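Local atomic coordinates of beta-lactamase (Klebsiella pneumoniae, PDB entry 6M5P), a protein that probably hydrolyses the ring amide of beta-lactam antibiotics to give substituted beta-amino acids, as a class C beta-lactamase linked to antibiotic resistance. Residues 67-72 against 328-333; 261-266 against 277-282; 317-322 against 334-339. The protein carries 1 engineered substitution. All blocks are in the same frame, centred on the assembly; numbering follows the deposited sequence.

Interaction 1: residues 67-72 against 328-333; sequences FEVGSL and FGAYIA. With MER ((4R,5S)-3-{[(3S,5S)-5-(dimethylcarbamoyl)pyrrolidin-3-yl]sulfanyl}-5-[(2S,3R)-3-hydroxy-1-oxobutan-2-yl]-4-methyl-4,5-d ihydro-1H-pyrrole-2-carboxylic acid), chain B.
E68 lies over one face of the F328 ring. Its CB is 3.8 Å from the ring centroid of F328, a CH-pi contact 23° off the ring normal. The chain stays extended beyond CG and takes the carboxylate across the rim, with E68 OE1 3.1 Å from F328 CD1. The carboxylate plane is tilted 35° to the ring. Its polar partners are other residues: T325 OG1 at OE1, and Y205 OH and the V218 amide at OE2.

F67 meets the same ring at its edge. F67 CD2 lies in the F328 ring plane, 3.8 Å from F328 CE2, and the two side chains cross near a right angle. Further along, V69 CB faces A330 CB at 4.0 Å. L72 places CD1 3.8 Å from I332 CG1 and touches the A330 methyl.

S71 N hydrogen-bonds O6 of bound MER at 3.0 Å, and S324 N also hydrogen-bonds MER, consistent with an oxyanion hole.

Strand 67-68 is an outer strand of a small sheet, with F67 bonded to T232 of strand 231-232, while 328-335 lies inside the large sheet. L345 of strand 340-346 touches F67, V69 and A330. Y331 packs on helix 352-364, and L72 leads into helix 73-86.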
loop_
_atom_site.group_PDB
_atom_site.type_symbol
_atom_site.label_atom_id
_atom_site.label_comp_id
_atom_site.label_asym_id
_atom_site.label_seq_id
_atom_site.Cartn_x
_atom_site.Cartn_y
_atom_site.Cartn_z
ATOM N N PHE A 67 2.184 5.366 12.001
ATOM C CA PHE A 67 2.687 4.010 11.893
ATOM C C PHE A 67 3.436 3.874 10.579
ATOM O O PHE A 67 3.062 4.485 9.569
ATOM C CB PHE A 67 1.510 3.024 11.828
ATOM C CG PHE A 67 0.708 2.912 13.110
ATOM C CD1 PHE A 67 -0.301 3.816 13.401
ATOM C CD2 PHE A 67 0.928 1.864 13.997
ATOM C CE1 PHE A 67 -1.058 3.698 14.559
ATOM C CE2 PHE A 67 0.164 1.742 15.170
ATOM C CZ PHE A 67 -0.826 2.659 15.439
ATOM N N GLU A 68 4.479 3.043 10.574
ATOM C CA GLU A 68 5.055 2.608 9.309
ATOM C C GLU A 68 4.086 1.649 8.633
ATOM O O GLU A 68 3.473 0.805 9.293
ATOM C CB GLU A 68 6.379 1.892 9.555
ATOM C CG GLU A 68 7.425 2.799 10.185
ATOM C CD GLU A 68 8.673 2.070 10.646
ATOM O OE1 GLU A 68 8.843 0.856 10.387
ATOM O OE2 GLU A 68 9.498 2.738 11.294
ATOM N N VAL A 69 3.935 1.774 7.317
ATOM C CA VAL A 69 3.029 0.906 6.574
ATOM C C VAL A 69 3.738 0.015 5.571
ATOM O O VAL A 69 3.077 -0.747 4.863
ATOM C CB VAL A 69 1.872 1.679 5.915
ATOM C CG1 VAL A 69 1.072 2.400 6.988
ATOM C CG2 VAL A 69 2.394 2.635 4.845
ATOM N N GLY A 70 5.060 0.064 5.511
ATOM C CA GLY A 70 5.787 -0.893 4.695
ATOM C C GLY A 70 5.320 -0.867 3.255
ATOM O O GLY A 70 5.194 0.199 2.640
ATOM N N SER A 71 5.020 -2.051 2.711
ATOM C CA SER A 71 4.697 -2.141 1.290
ATOM C C SER A 71 3.382 -1.506 0.905
ATOM O O SER A 71 3.119 -1.415 -0.299
ATOM C CB SER A 71 4.651 -3.571 0.793
ATOM O OG SER A 71 5.965 -3.963 0.472
ATOM N N LEU A 72 2.564 -1.035 1.850
ATOM C CA LEU A 72 1.478 -0.157 1.417
ATOM C C LEU A 72 2.037 1.040 0.663
ATOM O O LEU A 72 1.339 1.637 -0.165
ATOM C CB LEU A 72 0.652 0.348 2.598
ATOM C CG LEU A 72 -0.250 -0.598 3.386
ATOM C CD1 LEU A 72 -1.237 0.182 4.243
ATOM C CD2 LEU A 72 -0.960 -1.485 2.452
ATOM N N PHE A 328 6.322 -3.327 12.197
ATOM C CA PHE A 328 4.956 -2.882 11.943
ATOM C C PHE A 328 4.253 -3.829 10.977
ATOM O O PHE A 328 4.878 -4.442 10.109
ATOM C CB PHE A 328 4.951 -1.478 11.306
ATOM C CG PHE A 328 5.338 -0.356 12.244
ATOM C CD1 PHE A 328 6.669 -0.041 12.474
ATOM C CD2 PHE A 328 4.362 0.412 12.864
ATOM C CE1 PHE A 328 7.016 1.020 13.310
ATOM C CE2 PHE A 328 4.711 1.471 13.703
ATOM C CZ PHE A 328 6.041 1.762 13.929
ATOM N N GLY A 329 2.929 -3.889 11.105
ATOM C CA GLY A 329 2.096 -4.662 10.199
ATOM C C GLY A 329 0.836 -3.890 9.858
ATOM O O GLY A 329 0.095 -3.500 10.761
ATOM N N ALA A 330 0.595 -3.656 8.567
ATOM C CA ALA A 330 -0.499 -2.817 8.093
ATOM C C ALA A 330 -1.316 -3.570 7.052
ATOM O O ALA A 330 -0.831 -4.495 6.392
ATOM C CB ALA A 330 0.035 -1.510 7.478
ATOM N N TYR A 331 -2.572 -3.142 6.888
ATOM C CA TYR A 331 -3.455 -3.765 5.907
ATOM C C TYR A 331 -4.543 -2.778 5.511
ATOM O O TYR A 331 -5.066 -2.048 6.358
ATOM C CB TYR A 331 -4.109 -5.028 6.475
ATOM C CG TYR A 331 -4.963 -5.793 5.487
ATOM C CD1 TYR A 331 -4.428 -6.277 4.306
ATOM C CD2 TYR A 331 -6.309 -6.026 5.735
ATOM C CE1 TYR A 331 -5.199 -7.001 3.403
ATOM C CE2 TYR A 331 -7.086 -6.744 4.841
ATOM C CZ TYR A 331 -6.529 -7.224 3.679
ATOM O OH TYR A 331 -7.326 -7.929 2.811
ATOM N N ILE A 332 -4.870 -2.761 4.224
ATOM C CA ILE A 332 -6.017 -2.027 3.698
ATOM C C ILE A 332 -6.828 -2.977 2.839
ATOM O O ILE A 332 -6.260 -3.711 2.023
ATOM C CB ILE A 332 -5.573 -0.842 2.818
ATOM C CG1 ILE A 332 -4.981 0.260 3.681
ATOM C CG2 ILE A 332 -6.748 -0.331 1.965
ATOM C CD1 ILE A 332 -4.537 1.473 2.881
ATOM N N ALA A 333 -8.153 -2.943 2.994
ATOM C CA ALA A 333 -9.052 -3.603 2.056
ATOM C C ALA A 333 -10.264 -2.713 1.844
ATOM O O ALA A 333 -10.731 -2.061 2.783
ATOM C CB ALA A 333 -9.519 -4.968 2.574
HETATM C C1 MER B . 6.236 -5.641 2.415
HETATM C C2 MER B . 5.831 -8.034 0.616
HETATM C C3 MER B . 7.813 -5.901 2.169
HETATM C C4 MER B . 7.877 -6.865 1.103
HETATM C C5 MER B . 6.103 -6.958 -0.400
HETATM O O6 MER B . 5.689 -4.981 3.228
HETATM C C7 MER B . 8.738 -4.719 1.765
HETATM O O8 MER B . 10.035 -5.199 1.881
HETATM C C9 MER B . 8.578 -3.470 2.666
HETATM N N10 MER B . 7.278 -6.314 -0.194
HETATM C C11 MER B . 5.067 -6.392 -1.317
HETATM O O12 MER B . 3.896 -6.240 -0.909
HETATM O O13 MER B . 5.362 -6.060 -2.497
HETATM S S14 MER B . 5.002 -9.515 -0.129
HETATM C C15 MER B . 3.280 -9.674 0.064
HETATM C C16 MER B . 2.304 -8.462 -0.215
HETATM C C17 MER B . 1.131 -9.130 -0.160
HETATM C C18 MER B . 7.021 -8.222 1.305
HETATM N N19 MER B . 1.384 -10.401 -1.171
HETATM C C20 MER B . 6.875 -8.667 2.800
HETATM C C21 MER B . 2.677 -10.741 -0.967
HETATM C C22 MER B . -0.181 -8.363 -0.399
HETATM N N23 MER B . -1.420 -8.933 0.230
HETATM O O24 MER B . -0.302 -7.358 -1.012
HETATM C C25 MER B . -1.271 -10.166 0.996
HETATM C C26 MER B . -2.711 -8.289 0.072
#

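Interaction 2: residues 261-266 against 277-282; sequences TATHTG and LMWEQL. With MER ((4R,5S)-3-{[(3S,5S)-5-(dimethylcarbamoyl)pyrrolidin-3-yl]sulfanyl}-5-[(2S,3R)-3-hydroxy-1-oxobutan-2-yl]-4-methyl-4,5-d ihydro-1H-pyrrole-2-carboxylic acid), chain B.
H264 and W279 form a T-shaped pair. The edge of the H264 imidazole points at the face of the W279 five-membered ring, with the centroids 5.6 Å apart and the planes at 88°. T263 comes to the same indole from another direction. Its CB lies in the indole plane at the edge, and T263 OG1 is 3.3 Å from W279 CD1. OG1 sits between the backbone N and the carbonyl carbon (chi1 66°), which lets it hydrogen-bond L260 O while it lies at the indole edge. One backbone bond joins the segments: L277 N donates to T263 O at 3.0 Å. L277 CB packs 3.6 Å from the same T263 O.

A second shell sets these groups in place. Residues A262 to T265 make a type I turn that follows on from helix 254-262. A262 O accepts from T265 N at 3.1 Å and from T265 OG1 at 2.8 Å, both on the same face of its plane. The H264 ring is fixed by NE2 bonding N244 OD1, and T261 CA lies over one of its faces. The W279 indole packs on I319 and K321 and makes an edge-to-face pair with F334. T263 also touches S82 of helix 73-86.

On the ligand side, E280 OE2 receives a weak hydrogen bond of 3.5 Å from MER N19.

The arrangement is a helix-to-strand turn. The turn after helix 254-262 packs on the chain that enters strand 280-283, the neighbour of strand 317-325 in the large antiparallel sheet. The W279 side chain lies about 10 Å from that of S71, so the turn and the sheet meet close to the active site.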
loop_
_atom_site.group_PDB
_atom_site.type_symbol
_atom_site.label_atom_id
_atom_site.label_comp_id
_atom_site.label_asym_id
_atom_site.label_seq_id
_atom_site.Cartn_x
_atom_site.Cartn_y
_atom_site.Cartn_z
ATOM N N THR A 261 -8.340 5.862 -9.638
ATOM C CA THR A 261 -9.201 4.813 -10.174
ATOM C C THR A 261 -8.422 3.888 -11.100
ATOM O O THR A 261 -8.580 2.661 -11.041
ATOM C CB THR A 261 -10.388 5.455 -10.896
ATOM O OG1 THR A 261 -11.109 6.275 -9.961
ATOM C CG2 THR A 261 -11.317 4.394 -11.467
ATOM N N ALA A 262 -7.549 4.459 -11.932
ATOM C CA ALA A 262 -6.843 3.659 -12.922
ATOM C C ALA A 262 -5.850 2.685 -12.300
ATOM O O ALA A 262 -5.484 1.707 -12.965
ATOM C CB ALA A 262 -6.145 4.556 -13.945
ATOM N N THR A 263 -5.407 2.915 -11.058
ATOM C CA THR A 263 -4.536 1.926 -10.427
ATOM C C THR A 263 -5.254 0.613 -10.183
ATOM O O THR A 263 -4.589 -0.397 -9.928
ATOM C CB THR A 263 -3.941 2.397 -9.090
ATOM O OG1 THR A 263 -4.978 2.558 -8.112
ATOM C CG2 THR A 263 -3.125 3.678 -9.237
ATOM N N HIS A 264 -6.590 0.605 -10.229
ATOM C CA HIS A 264 -7.360 -0.611 -10.029
ATOM C C HIS A 264 -7.513 -1.430 -11.301
ATOM O O HIS A 264 -8.212 -2.447 -11.268
ATOM C CB HIS A 264 -8.776 -0.299 -9.515
ATOM C CG HIS A 264 -8.833 0.695 -8.393
ATOM N ND1 HIS A 264 -10.032 1.211 -7.958
ATOM C CD2 HIS A 264 -7.874 1.267 -7.626
ATOM C CE1 HIS A 264 -9.814 2.052 -6.961
ATOM N NE2 HIS A 264 -8.511 2.108 -6.743
ATOM N N THR A 265 -6.932 -0.985 -12.416
ATOM C CA THR A 265 -6.999 -1.750 -13.656
ATOM C C THR A 265 -6.306 -3.087 -13.465
ATOM O O THR A 265 -5.219 -3.157 -12.889
ATOM C CB THR A 265 -6.282 -0.969 -14.755
ATOM O OG1 THR A 265 -6.885 0.316 -14.894
ATOM C CG2 THR A 265 -6.350 -1.701 -16.076
ATOM N N GLY A 266 -6.938 -4.155 -13.951
ATOM C CA GLY A 266 -6.410 -5.487 -13.756
ATOM C C GLY A 266 -5.540 -5.918 -14.917
ATOM O O GLY A 266 -6.004 -5.984 -16.062
ATOM N N LEU A 277 -2.258 -2.220 -10.588
ATOM C CA LEU A 277 -1.031 -1.444 -10.438
ATOM C C LEU A 277 -0.730 -1.382 -8.948
ATOM O O LEU A 277 -1.279 -0.550 -8.217
ATOM C CB LEU A 277 -1.152 -0.070 -11.087
ATOM C CG LEU A 277 0.168 0.493 -11.638
ATOM C CD1 LEU A 277 0.681 -0.314 -12.836
ATOM C CD2 LEU A 277 0.045 1.974 -11.994
ATOM N N MET A 278 0.123 -2.307 -8.500
ATOM C CA MET A 278 0.475 -2.553 -7.097
ATOM C C MET A 278 -0.665 -3.118 -6.254
ATOM O O MET A 278 -0.459 -4.119 -5.558
ATOM C CB MET A 278 1.155 -1.344 -6.433
ATOM C CG MET A 278 2.555 -1.065 -6.998
ATOM S SD MET A 278 3.703 -2.431 -6.677
ATOM C CE MET A 278 4.870 -2.183 -8.010
ATOM N N TRP A 279 -1.862 -2.533 -6.306
ATOM C CA TRP A 279 -2.995 -3.156 -5.624
ATOM C C TRP A 279 -3.233 -4.570 -6.158
ATOM O O TRP A 279 -2.905 -4.889 -7.303
ATOM C CB TRP A 279 -4.272 -2.346 -5.869
ATOM C CG TRP A 279 -4.278 -0.965 -5.287
ATOM C CD1 TRP A 279 -4.138 0.218 -5.966
ATOM C CD2 TRP A 279 -4.458 -0.616 -3.907
ATOM N NE1 TRP A 279 -4.221 1.283 -5.098
ATOM C CE2 TRP A 279 -4.420 0.801 -3.830
ATOM C CE3 TRP A 279 -4.657 -1.357 -2.736
ATOM C CZ2 TRP A 279 -4.559 1.483 -2.626
ATOM C CZ3 TRP A 279 -4.797 -0.676 -1.538
ATOM C CH2 TRP A 279 -4.748 0.730 -1.497
ATOM N N GLU A 280 -3.827 -5.413 -5.316
ATOM C CA GLU A 280 -4.270 -6.756 -5.675
ATOM C C GLU A 280 -5.765 -6.848 -5.429
ATOM O O GLU A 280 -6.287 -6.209 -4.512
ATOM C CB GLU A 280 -3.600 -7.820 -4.779
ATOM C CG GLU A 280 -2.089 -7.774 -4.760
ATOM C CD GLU A 280 -1.494 -8.914 -3.958
ATOM O OE1 GLU A 280 -2.266 -9.712 -3.381
ATOM O OE2 GLU A 280 -0.253 -9.011 -3.904
ATOM N N GLN A 281 -6.466 -7.652 -6.231
ATOM C CA GLN A 281 -7.909 -7.759 -6.054
ATOM C C GLN A 281 -8.393 -9.178 -6.317
ATOM O O GLN A 281 -7.737 -9.970 -7.001
ATOM C CB GLN A 281 -8.683 -6.754 -6.904
ATOM C CG GLN A 281 -8.648 -7.070 -8.377
ATOM C CD GLN A 281 -9.295 -5.969 -9.217
ATOM O OE1 GLN A 281 -9.213 -4.783 -8.893
ATOM N NE2 GLN A 281 -9.942 -6.362 -10.318
ATOM N N LEU A 282 -9.567 -9.476 -5.755
ATOM C CA LEU A 282 -10.326 -10.704 -5.938
ATOM C C LEU A 282 -11.764 -10.335 -6.266
ATOM O O LEU A 282 -12.237 -9.264 -5.876
ATOM C CB LEU A 282 -10.327 -11.524 -4.639
ATOM C CG LEU A 282 -9.049 -12.250 -4.206
ATOM C CD1 LEU A 282 -9.232 -12.875 -2.838
ATOM C CD2 LEU A 282 -8.696 -13.317 -5.207
HETATM C C1 MER B . 6.236 -5.641 2.415
HETATM C C2 MER B . 5.831 -8.034 0.616
HETATM C C3 MER B . 7.813 -5.901 2.169
HETATM C C4 MER B . 7.877 -6.865 1.103
HETATM C C5 MER B . 6.103 -6.958 -0.400
HETATM O O6 MER B . 5.689 -4.981 3.228
HETATM C C7 MER B . 8.738 -4.719 1.765
HETATM O O8 MER B . 10.035 -5.199 1.881
HETATM C C9 MER B . 8.578 -3.470 2.666
HETATM N N10 MER B . 7.278 -6.314 -0.194
HETATM C C11 MER B . 5.067 -6.392 -1.317
HETATM O O12 MER B . 3.896 -6.240 -0.909
HETATM O O13 MER B . 5.362 -6.060 -2.497
HETATM S S14 MER B . 5.002 -9.515 -0.129
HETATM C C15 MER B . 3.280 -9.674 0.064
HETATM C C16 MER B . 2.304 -8.462 -0.215
HETATM C C17 MER B . 1.131 -9.130 -0.160
HETATM C C18 MER B . 7.021 -8.222 1.305
HETATM N N19 MER B . 1.384 -10.401 -1.171
HETATM C C20 MER B . 6.875 -8.667 2.800
HETATM C C21 MER B . 2.677 -10.741 -0.967
HETATM C C22 MER B . -0.181 -8.363 -0.399
HETATM N N23 MER B . -1.420 -8.933 0.230
HETATM O O24 MER B . -0.302 -7.358 -1.012
HETATM C C25 MER B . -1.271 -10.166 0.996
HETATM C C26 MER B . -2.711 -8.289 0.072
#

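Interaction 3: residues 317-322 against 334-339; sequences VWINKT and FVPAKK. With MER ((4R,5S)-3-{[(3S,5S)-5-(dimethylcarbamoyl)pyrrolidin-3-yl]sulfanyl}-5-[(2S,3R)-3-hydroxy-1-oxobutan-2-yl]-4-methyl-4,5-d ihydro-1H-pyrrole-2-carboxylic acid), chain B.
I319 and F334 form an antiparallel hydrogen-bonded pair: I319 N donates to F334 O at 2.9 Å and 169°, and F334 N donates to I319 O at 2.9 Å and 160°. Both bonds are nearly straight. The pairing stops one step further on. P336 has no N-H to offer, and V317 O has no hydrogen-bond partner although it is buried. It meets carbon instead, with V335 CA 3.5 Å away in a CA-H...O contact and P336 CD 3.4 Å away. From P336 the chain turns through a short 3-10 segment.

I319 and F334 put their side chains on the same face of the sheet. F334 CG lies between its backbone N and carbonyl carbon (chi1 61°), which folds the ring back over I319. I319 CB sits above one ring face, 4.0 Å from the F334 centroid, as a CH-pi contact. The I319 branches continue along the ring: I319 CG2 meets F334 CZ and I319 CD1 reaches F334 CE2. I319 CD1 also packs 3.9 Å from P336 CG. W318 points away from 334-339, yet its CE3 still touches V335 CG2. The indole packs on A333 and on L363 of helix 352-364.

At the other end of the strand, the K321 chain kinks twice along its length, at its second and last torsions, which brings NZ to the ligand. K321 NZ bonds MER O12, a carboxylate oxygen, at 2.6 Å and MER O24 at 2.8 Å, and also bonds T322 O. T322 N adds a weak bond to MER O24.

This is the open end of a beta hairpin, strands 317-325 and 328-335. Its first strand carries, from K321 on, the Lys-Thr-Gly motif that lines the active site in class C beta-lactamases.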
loop_
_atom_site.group_PDB
_atom_site.type_symbol
_atom_site.label_atom_id
_atom_site.label_comp_id
_atom_site.label_asym_id
_atom_site.label_seq_id
_atom_site.Cartn_x
_atom_site.Cartn_y
_atom_site.Cartn_z
ATOM N N VAL A 317 -15.452 -5.964 -6.551
ATOM C CA VAL A 317 -14.177 -6.593 -6.231
ATOM C C VAL A 317 -13.764 -6.195 -4.827
ATOM O O VAL A 317 -14.166 -5.152 -4.309
ATOM C CB VAL A 317 -13.051 -6.210 -7.225
ATOM C CG1 VAL A 317 -13.260 -6.877 -8.591
ATOM C CG2 VAL A 317 -12.944 -4.707 -7.368
ATOM N N TRP A 318 -12.930 -7.051 -4.232
ATOM C CA TRP A 318 -12.237 -6.792 -2.977
ATOM C C TRP A 318 -10.822 -6.370 -3.359
ATOM O O TRP A 318 -10.064 -7.169 -3.910
ATOM C CB TRP A 318 -12.209 -8.091 -2.178
ATOM C CG TRP A 318 -11.376 -8.117 -0.935
ATOM C CD1 TRP A 318 -10.016 -8.261 -0.851
ATOM C CD2 TRP A 318 -11.858 -8.089 0.413
ATOM N NE1 TRP A 318 -9.626 -8.288 0.467
ATOM C CE2 TRP A 318 -10.736 -8.182 1.263
ATOM C CE3 TRP A 318 -13.127 -7.977 0.983
ATOM C CZ2 TRP A 318 -10.852 -8.168 2.650
ATOM C CZ3 TRP A 318 -13.237 -7.958 2.359
ATOM C CH2 TRP A 318 -12.106 -8.054 3.177
ATOM N N ILE A 319 -10.482 -5.105 -3.118
ATOM C CA ILE A 319 -9.163 -4.567 -3.447
ATOM C C ILE A 319 -8.376 -4.442 -2.155
ATOM O O ILE A 319 -8.907 -3.959 -1.149
ATOM C CB ILE A 319 -9.282 -3.207 -4.153
ATOM C CG1 ILE A 319 -10.155 -3.340 -5.403
ATOM C CG2 ILE A 319 -7.901 -2.687 -4.513
ATOM C CD1 ILE A 319 -10.426 -2.025 -6.094
ATOM N N ASN A 320 -7.115 -4.877 -2.155
ATOM C CA ASN A 320 -6.400 -4.899 -0.885
ATOM C C ASN A 320 -4.893 -4.816 -1.082
ATOM O O ASN A 320 -4.361 -5.008 -2.182
ATOM C CB ASN A 320 -6.837 -6.087 0.007
ATOM C CG ASN A 320 -6.341 -7.453 -0.487
ATOM O OD1 ASN A 320 -5.834 -7.613 -1.621
ATOM N ND2 ASN A 320 -6.507 -8.454 0.358
ATOM N N LYS A 321 -4.213 -4.528 0.026
ATOM C CA LYS A 321 -2.757 -4.503 0.044
ATOM C C LYS A 321 -2.302 -4.685 1.482
ATOM O O LYS A 321 -2.820 -4.021 2.384
ATOM C CB LYS A 321 -2.249 -3.162 -0.498
ATOM C CG LYS A 321 -0.738 -3.071 -0.614
ATOM C CD LYS A 321 -0.277 -3.723 -1.883
ATOM C CE LYS A 321 1.215 -3.982 -1.824
ATOM N NZ LYS A 321 1.519 -5.196 -1.029
ATOM N N THR A 322 -1.335 -5.577 1.697
ATOM C CA THR A 322 -0.647 -5.685 2.976
ATOM C C THR A 322 0.681 -4.950 2.910
ATOM O O THR A 322 1.246 -4.729 1.839
ATOM C CB THR A 322 -0.365 -7.142 3.361
ATOM O OG1 THR A 322 0.498 -7.724 2.382
ATOM C CG2 THR A 322 -1.636 -7.942 3.479
ATOM N N PHE A 334 -10.765 -2.679 0.610
ATOM C CA PHE A 334 -11.978 -1.926 0.323
ATOM C C PHE A 334 -12.742 -2.573 -0.825
ATOM O O PHE A 334 -12.172 -3.260 -1.677
ATOM C CB PHE A 334 -11.703 -0.431 0.089
ATOM C CG PHE A 334 -10.798 -0.130 -1.087
ATOM C CD1 PHE A 334 -9.410 -0.168 -0.957
ATOM C CD2 PHE A 334 -11.336 0.260 -2.312
ATOM C CE1 PHE A 334 -8.587 0.139 -2.042
ATOM C CE2 PHE A 334 -10.513 0.575 -3.393
ATOM C CZ PHE A 334 -9.135 0.515 -3.251
ATOM N N VAL A 335 -14.053 -2.347 -0.825
ATOM C CA VAL A 335 -14.983 -2.920 -1.797
ATOM C C VAL A 335 -15.742 -1.759 -2.418
ATOM O O VAL A 335 -16.681 -1.230 -1.802
ATOM C CB VAL A 335 -15.939 -3.932 -1.143
ATOM C CG1 VAL A 335 -16.895 -4.541 -2.181
ATOM C CG2 VAL A 335 -15.170 -5.031 -0.430
ATOM N N PRO A 336 -15.364 -1.308 -3.610
ATOM C CA PRO A 336 -16.010 -0.104 -4.155
ATOM C C PRO A 336 -17.518 -0.233 -4.309
ATOM O O PRO A 336 -18.242 0.735 -4.045
ATOM C CB PRO A 336 -15.281 0.106 -5.494
ATOM C CG PRO A 336 -13.919 -0.512 -5.261
ATOM C CD PRO A 336 -14.199 -1.729 -4.414
ATOM N N ALA A 337 -18.011 -1.414 -4.694
ATOM C CA ALA A 337 -19.451 -1.606 -4.867
ATOM C C ALA A 337 -20.212 -1.354 -3.582
ATOM O O ALA A 337 -21.404 -1.014 -3.621
ATOM C CB ALA A 337 -19.734 -3.023 -5.351
ATOM N N LYS A 338 -19.573 -1.552 -2.438
ATOM C CA LYS A 338 -20.215 -1.355 -1.148
ATOM C C LYS A 338 -19.798 -0.054 -0.471
ATOM O O LYS A 338 -20.253 0.210 0.648
ATOM C CB LYS A 338 -19.932 -2.553 -0.230
ATOM C CG LYS A 338 -20.390 -3.904 -0.766
ATOM C CD LYS A 338 -21.887 -3.922 -1.010
ATOM C CE LYS A 338 -22.334 -5.281 -1.525
ATOM N NZ LYS A 338 -23.719 -5.241 -2.073
ATOM N N LYS A 339 -18.970 0.767 -1.125
ATOM C CA LYS A 339 -18.425 1.993 -0.543
ATOM C C LYS A 339 -17.963 1.753 0.890
ATOM O O LYS A 339 -18.264 2.548 1.792
ATOM C CB LYS A 339 -19.446 3.132 -0.610
ATOM C CG LYS A 339 -19.904 3.440 -2.022
ATOM C CD LYS A 339 -18.778 3.968 -2.900
ATOM C CE LYS A 339 -19.287 4.257 -4.314
ATOM N NZ LYS A 339 -18.306 5.032 -5.126
HETATM C C1 MER B . 6.236 -5.641 2.415
HETATM C C2 MER B . 5.831 -8.034 0.616
HETATM C C3 MER B . 7.813 -5.901 2.169
HETATM C C4 MER B . 7.877 -6.865 1.103
HETATM C C5 MER B . 6.103 -6.958 -0.400
HETATM O O6 MER B . 5.689 -4.981 3.228
HETATM C C7 MER B . 8.738 -4.719 1.765
HETATM O O8 MER B . 10.035 -5.199 1.881
HETATM C C9 MER B . 8.578 -3.470 2.666
HETATM N N10 MER B . 7.278 -6.314 -0.194
HETATM C C11 MER B . 5.067 -6.392 -1.317
HETATM O O12 MER B . 3.896 -6.240 -0.909
HETATM O O13 MER B . 5.362 -6.060 -2.497
HETATM S S14 MER B . 5.002 -9.515 -0.129
HETATM C C15 MER B . 3.280 -9.674 0.064
HETATM C C16 MER B . 2.304 -8.462 -0.215
HETATM C C17 MER B . 1.131 -9.130 -0.160
HETATM C C18 MER B . 7.021 -8.222 1.305
HETATM N N19 MER B . 1.384 -10.401 -1.171
HETATM C C20 MER B . 6.875 -8.667 2.800
HETATM C C21 MER B . 2.677 -10.741 -0.967
HETATM C C22 MER B . -0.181 -8.363 -0.399
HETATM N N23 MER B . -1.420 -8.933 0.230
HETATM O O24 MER B . -0.302 -7.358 -1.012
HETATM C C25 MER B . -1.271 -10.166 0.996
HETATM C C26 MER B . -2.711 -8.289 0.072
#

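In the fold
All three contacts are largely buried and reach the large antiparallel sheet. Interaction 1 is nearest the chain centre and joins that sheet to the segment carrying S71, with no hydrogen bond between its segments. Interaction 3 holds neighbouring strands of the sheet by paired backbone bonds and ends at partly exposed A337 to K339. Interaction 2 lies between them in character, with one backbone bond and an aromatic pair. Strand 328-335 serves interactions 1 and 3. Strands 280-283 and 317-325 join interactions 2 and 3 side by side. I332 packs on W279 between interactions 1 and 2. MER touches all three: at S71, E280, and K321 with T322.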